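Local coordinates for oxidoreductase, short chain dehydrogenase/reductase family protein (Bifidobacterium adolescentis L2-32, PDB 6OW4) that acts as an NADH-dependent 20beta-hydroxysteroid dehydrogenase of the short-chain dehydrogenase/reductase family, at residues 43-48 and 157-162; 64-69 and 122-127. One frame throughout, in Å; residues are numbered along the deposited sequence.

Contact 1. Residues 43-48 and 157-162; sequences KGFVTG and YRTGRI. With NAD (nicotinamide-adenine-dinucleotide), chain N.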
# COMPACT_ATOMS: atom_id res chain seq x y z
N LYS F 43 10.70 -20.72 -23.78
CA LYS F 43 11.90 -19.93 -24.18
C LYS F 43 11.74 -18.49 -23.67
O LYS F 43 10.59 -18.00 -23.65
CB LYS F 43 12.05 -19.97 -25.71
CG LYS F 43 11.90 -21.34 -26.34
CD LYS F 43 12.09 -21.35 -27.83
CE LYS F 43 11.90 -22.72 -28.44
NZ LYS F 43 11.69 -22.64 -29.90
N GLY F 44 12.84 -17.86 -23.28
CA GLY F 44 12.85 -16.49 -22.73
C GLY F 44 14.27 -16.00 -22.52
O GLY F 44 15.20 -16.74 -22.86
N PHE F 45 14.42 -14.79 -21.98
CA PHE F 45 15.74 -14.15 -21.73
C PHE F 45 15.77 -13.53 -20.33
O PHE F 45 14.71 -13.26 -19.74
CB PHE F 45 16.05 -13.13 -22.83
CG PHE F 45 15.18 -11.90 -22.84
CD1 PHE F 45 14.01 -11.86 -23.59
CD2 PHE F 45 15.55 -10.76 -22.14
CE1 PHE F 45 13.22 -10.71 -23.61
CE2 PHE F 45 14.76 -9.62 -22.16
CZ PHE F 45 13.60 -9.60 -22.89
N VAL F 46 16.99 -13.33 -19.83
CA VAL F 46 17.29 -12.74 -18.49
C VAL F 46 18.32 -11.62 -18.70
O VAL F 46 19.39 -11.92 -19.27
CB VAL F 46 17.82 -13.81 -17.51
CG1 VAL F 46 18.23 -13.19 -16.18
CG2 VAL F 46 16.81 -14.93 -17.31
N THR F 47 18.01 -10.40 -18.27
CA THR F 47 18.90 -9.22 -18.36
C THR F 47 19.71 -9.13 -17.06
O THR F 47 19.23 -9.66 -16.05
CB THR F 47 18.12 -7.93 -18.65
OG1 THR F 47 17.49 -7.50 -17.45
CG2 THR F 47 17.09 -8.11 -19.74
N GLY F 48 20.88 -8.49 -17.11
CA GLY F 48 21.84 -8.47 -15.99
C GLY F 48 22.25 -9.88 -15.59
O GLY F 48 22.45 -10.11 -14.38
N TYR F 157 12.15 -0.50 -19.37
CA TYR F 157 10.99 -0.21 -20.26
C TYR F 157 11.24 -0.79 -21.65
O TYR F 157 10.40 -1.58 -22.12
CB TYR F 157 10.73 1.30 -20.34
CG TYR F 157 10.18 1.77 -21.66
CD1 TYR F 157 8.87 1.50 -22.02
CD2 TYR F 157 10.98 2.46 -22.56
CE1 TYR F 157 8.36 1.92 -23.24
CE2 TYR F 157 10.48 2.88 -23.79
CZ TYR F 157 9.17 2.61 -24.13
OH TYR F 157 8.68 3.02 -25.34
N ARG F 158 12.35 -0.41 -22.28
CA ARG F 158 12.76 -0.85 -23.64
C ARG F 158 12.83 -2.38 -23.71
O ARG F 158 12.23 -2.96 -24.63
CB ARG F 158 14.13 -0.27 -24.02
CG ARG F 158 14.04 0.97 -24.89
CD ARG F 158 15.40 1.42 -25.38
NE ARG F 158 16.17 2.05 -24.32
CZ ARG F 158 16.00 3.29 -23.88
NH1 ARG F 158 15.06 4.07 -24.40
NH2 ARG F 158 16.77 3.76 -22.91
N THR F 159 13.55 -2.99 -22.76
CA THR F 159 13.78 -4.45 -22.68
C THR F 159 12.45 -5.16 -22.41
O THR F 159 12.22 -6.23 -23.00
CB THR F 159 14.83 -4.79 -21.61
OG1 THR F 159 15.81 -3.74 -21.55
CG2 THR F 159 15.53 -6.10 -21.89
N GLY F 160 11.62 -4.58 -21.53
CA GLY F 160 10.25 -5.06 -21.26
C GLY F 160 9.37 -4.97 -22.49
O GLY F 160 8.57 -5.89 -22.71
N ARG F 161 9.52 -3.90 -23.28
CA ARG F 161 8.67 -3.61 -24.47
C ARG F 161 8.89 -4.68 -25.55
O ARG F 161 7.89 -5.22 -26.05
CB ARG F 161 8.94 -2.21 -25.01
CG ARG F 161 7.87 -1.70 -25.97
CD ARG F 161 8.30 -0.47 -26.75
NE ARG F 161 9.54 -0.70 -27.48
CZ ARG F 161 10.65 0.04 -27.40
NH1 ARG F 161 10.69 1.11 -26.63
NH2 ARG F 161 11.71 -0.29 -28.12
N ILE F 162 10.15 -4.96 -25.89
CA ILE F 162 10.52 -5.94 -26.97
C ILE F 162 10.02 -7.33 -26.57
O ILE F 162 9.68 -8.11 -27.48
CB ILE F 162 12.03 -5.91 -27.29
CG1 ILE F 162 12.90 -6.35 -26.11
CG2 ILE F 162 12.44 -4.55 -27.82
CD1 ILE F 162 14.29 -6.78 -26.51
PA NAD N . 24.74 -6.77 -10.19
O1A NAD N . 25.30 -5.39 -10.24
O2A NAD N . 25.85 -7.80 -10.47
O5B NAD N . 23.59 -6.97 -11.27
C5B NAD N . 23.23 -5.92 -12.16
C4B NAD N . 23.53 -6.40 -13.61
O4B NAD N . 22.81 -5.42 -14.59
C3B NAD N . 24.77 -6.38 -13.88
O3B NAD N . 25.24 -7.66 -14.44
C2B NAD N . 24.98 -5.19 -15.03
O2B NAD N . 26.06 -5.56 -15.94
C1B NAD N . 23.87 -5.09 -15.64
N9A NAD N . 23.70 -3.69 -16.13
C8A NAD N . 23.72 -2.44 -15.61
N7A NAD N . 23.49 -1.56 -16.62
C5A NAD N . 23.33 -2.26 -17.76
C6A NAD N . 23.08 -1.85 -19.08
N6A NAD N . 22.90 -0.60 -19.74
N1A NAD N . 22.96 -2.77 -20.06
C2A NAD N . 23.08 -4.11 -19.78
N3A NAD N . 23.33 -4.52 -18.47
C4A NAD N . 23.46 -3.59 -17.47
O3 NAD N . 24.11 -7.03 -8.69
PN NAD N . 22.69 -7.75 -8.43
O1N NAD N . 22.50 -7.89 -6.94
O2N NAD N . 22.69 -9.13 -9.09
O5D NAD N . 21.52 -6.82 -9.00
C5D NAD N . 20.61 -7.31 -9.97
C4D NAD N . 19.30 -6.48 -9.89
O4D NAD N . 18.74 -6.65 -8.73
C3D NAD N . 19.58 -5.00 -10.03
O3D NAD N . 18.66 -4.43 -10.87
C2D NAD N . 19.43 -4.44 -8.59
O2D NAD N . 19.04 -3.01 -8.68
C1D NAD N . 18.51 -5.19 -8.07
N1N NAD N . 18.57 -5.31 -6.61
C2N NAD N . 19.60 -6.01 -6.00
C3N NAD N . 19.64 -6.13 -4.60
C7N NAD N . 20.80 -6.89 -3.90
O7N NAD N . 21.14 -6.57 -2.78
N7N NAD N . 21.47 -7.96 -4.55
C4N NAD N . 18.65 -5.56 -3.83
C5N NAD N . 17.61 -4.87 -4.44
C6N NAD N . 17.57 -4.76 -5.83

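Contact 2. Residues 64-69 and 122-127; sequences AGADVA and VDFAFL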
# COMPACT_ATOMS: atom_id res chain seq x y z
N ALA F 64 14.47 -26.10 -14.79
CA ALA F 64 13.02 -26.32 -15.01
C ALA F 64 12.77 -26.75 -16.46
O ALA F 64 11.70 -27.32 -16.72
CB ALA F 64 12.25 -25.07 -14.66
N GLY F 65 13.72 -26.46 -17.36
CA GLY F 65 13.78 -26.98 -18.74
C GLY F 65 13.43 -25.92 -19.78
O GLY F 65 12.72 -26.27 -20.74
N ALA F 66 13.92 -24.69 -19.60
CA ALA F 66 13.62 -23.52 -20.46
C ALA F 66 14.88 -23.07 -21.21
O ALA F 66 15.97 -23.09 -20.61
CB ALA F 66 13.07 -22.39 -19.63
N ASP F 67 14.73 -22.68 -22.48
CA ASP F 67 15.78 -22.00 -23.28
C ASP F 67 15.92 -20.57 -22.74
O ASP F 67 14.90 -19.86 -22.69
CB ASP F 67 15.46 -22.01 -24.77
CG ASP F 67 15.31 -23.41 -25.36
OD1 ASP F 67 15.81 -24.37 -24.74
OD2 ASP F 67 14.68 -23.53 -26.43
N VAL F 68 17.13 -20.17 -22.34
CA VAL F 68 17.42 -18.86 -21.68
C VAL F 68 18.54 -18.15 -22.45
O VAL F 68 19.65 -18.70 -22.52
CB VAL F 68 17.77 -19.03 -20.19
CG1 VAL F 68 17.68 -17.71 -19.44
CG2 VAL F 68 16.91 -20.09 -19.52
N ALA F 69 18.25 -16.96 -22.99
CA ALA F 69 19.25 -16.02 -23.54
C ALA F 69 19.80 -15.18 -22.38
O ALA F 69 19.00 -14.49 -21.73
CB ALA F 69 18.63 -15.15 -24.61
N VAL F 122 9.83 -15.75 -27.29
CA VAL F 122 9.94 -15.30 -25.87
C VAL F 122 8.62 -15.59 -25.16
O VAL F 122 7.63 -14.89 -25.46
CB VAL F 122 10.33 -13.81 -25.81
CG1 VAL F 122 10.21 -13.23 -24.40
CG2 VAL F 122 11.74 -13.57 -26.34
N ASP F 123 8.61 -16.60 -24.29
CA ASP F 123 7.47 -16.98 -23.41
C ASP F 123 7.59 -16.21 -22.08
O ASP F 123 6.54 -15.92 -21.48
CB ASP F 123 7.44 -18.48 -23.13
CG ASP F 123 7.22 -19.34 -24.36
OD1 ASP F 123 6.08 -19.35 -24.87
OD2 ASP F 123 8.19 -19.99 -24.80
N PHE F 124 8.81 -15.93 -21.63
CA PHE F 124 9.09 -15.18 -20.38
C PHE F 124 10.27 -14.22 -20.59
O PHE F 124 11.09 -14.45 -21.50
CB PHE F 124 9.40 -16.16 -19.24
CG PHE F 124 10.66 -16.96 -19.45
CD1 PHE F 124 11.89 -16.49 -19.00
CD2 PHE F 124 10.62 -18.19 -20.10
CE1 PHE F 124 13.05 -17.23 -19.20
CE2 PHE F 124 11.78 -18.92 -20.30
CZ PHE F 124 12.99 -18.45 -19.85
N ALA F 125 10.34 -13.19 -19.75
CA ALA F 125 11.44 -12.20 -19.71
C ALA F 125 11.68 -11.79 -18.25
O ALA F 125 10.72 -11.33 -17.61
CB ALA F 125 11.12 -11.02 -20.58
N PHE F 126 12.91 -11.98 -17.76
CA PHE F 126 13.36 -11.50 -16.43
C PHE F 126 14.21 -10.24 -16.64
O PHE F 126 15.41 -10.35 -16.95
CB PHE F 126 14.11 -12.60 -15.67
CG PHE F 126 14.53 -12.23 -14.27
CD1 PHE F 126 13.73 -11.41 -13.48
CD2 PHE F 126 15.72 -12.70 -13.74
CE1 PHE F 126 14.12 -11.08 -12.19
CE2 PHE F 126 16.11 -12.36 -12.46
CZ PHE F 126 15.31 -11.55 -11.68
N LEU F 127 13.57 -9.08 -16.49
CA LEU F 127 14.15 -7.74 -16.79
C LEU F 127 14.83 -7.22 -15.52
O LEU F 127 14.26 -6.37 -14.82
CB LEU F 127 13.01 -6.84 -17.29
CG LEU F 127 12.15 -7.46 -18.38
CD1 LEU F 127 10.75 -6.89 -18.38
CD2 LEU F 127 12.80 -7.30 -19.75

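Contact 1. Residues 43-48 and 157-162
F45 meets T159 with the rim of its ring: T159 CG2 lies 3.6 Å from F45 CE2, close to the ring plane, so the methyl packs against the edge and not over a face. Next to it on the same rim, F45 CZ comes within 3.6 Å of T159 O. That oxygen also lies in the ring plane, where the slightly positive C-H edge is the natural side to meet a carbonyl. The ring reaches the helix because F45 CG is held between its own backbone N and carbonyl carbon (chi1 68°). I162 closes in on the same ring more loosely, stopping just beyond contact distance.

Two residues on, T47 and T159 reach toward each other tip to tip, and T47 CG2 sits 3.3 Å from T159 CG2, tighter than ordinary methyl packing. The T159 side chain is turned well off a staggered position (chi1 -34°), consistent with some strain at this spot. Both hydroxyls point their bonding elsewhere: T47 OG1 pairs with A129 N, T159 OG1 with G155 O.

At G48 the chain has left the strand and reaches the cofactor. With positive phi (57°), G48 brings its CA to 3.5 Å from NAD O4B, the ring oxygen of the adenosine ribose. T47 and G48 open the TGxxxGxG nucleotide-binding motif of classical short-chain dehydrogenases.

T159 also touches V102, another NAD-binding residue. The outer side of helix 142-170 belongs to the assembly: R158 and R161 form salt bridges with E142 of the second subunit. Its inner side packs on the parallel sheet, where F45 fills the space between strand 42-47, A125 and L127 of strand 124-127, and L115 of helix 105-119.

Contact 2. Residues 64-69 and 122-127
F124 dominates this contact, laying its ring toward A66 and V68 across the intervening strand. A66 CB approaches obliquely, 3.8 Å from F124 CE2. At the far end of the ring V68 CG2 stands 4.3 Å from F124 CZ, near the ring plane, so it meets an edge. Between these two the backbone contributes as well: D67 O is 3.7 Å from F124 CZ, again at a slant. With chi1 at 65°, F124 tucks its ring between its own N and C directions, which carries it over the neighbouring strand instead of straight out from the sheet.

The two strands do not pair directly. Their axes pass 9.1 Å apart and diverge by 40°, the twist expected of parallel strands with one more between them. That middle strand is 42-47, where G44, with no side chain, bonds its backbone to D67 and lies under the phenylalanine ring. G65 ends helix 52-63 in a Schellman motif, and the chain then turns into strand 66-72. L61 of that helix covers both V68 and F124, while M39 touches A66 and F124, so the apolar group is enclosed between sheet and helix.

In the fold
The centres of contacts 1 and 2 are about 9 Å apart, and both draw on the parallel sheet of the Rossmann fold. Along the chain the order is 43-48, 64-69, 122-127, 157-162, so contact 2 forms wholly between the two halves of contact 1. Strand 42-47 runs between strands 66-72 and 124-127, and a probable hydrogen bond ties it to the latter, T47 N to F126 O at 2.9 Å. Contact 2 packs the layer toward helix 52-63, contact 1 the layer toward helix 142-170. Strand 42-47, which leads to G48 and NAD, has the F124 ring of contact 2 on one face and helix 142-170 of contact 1 on the other.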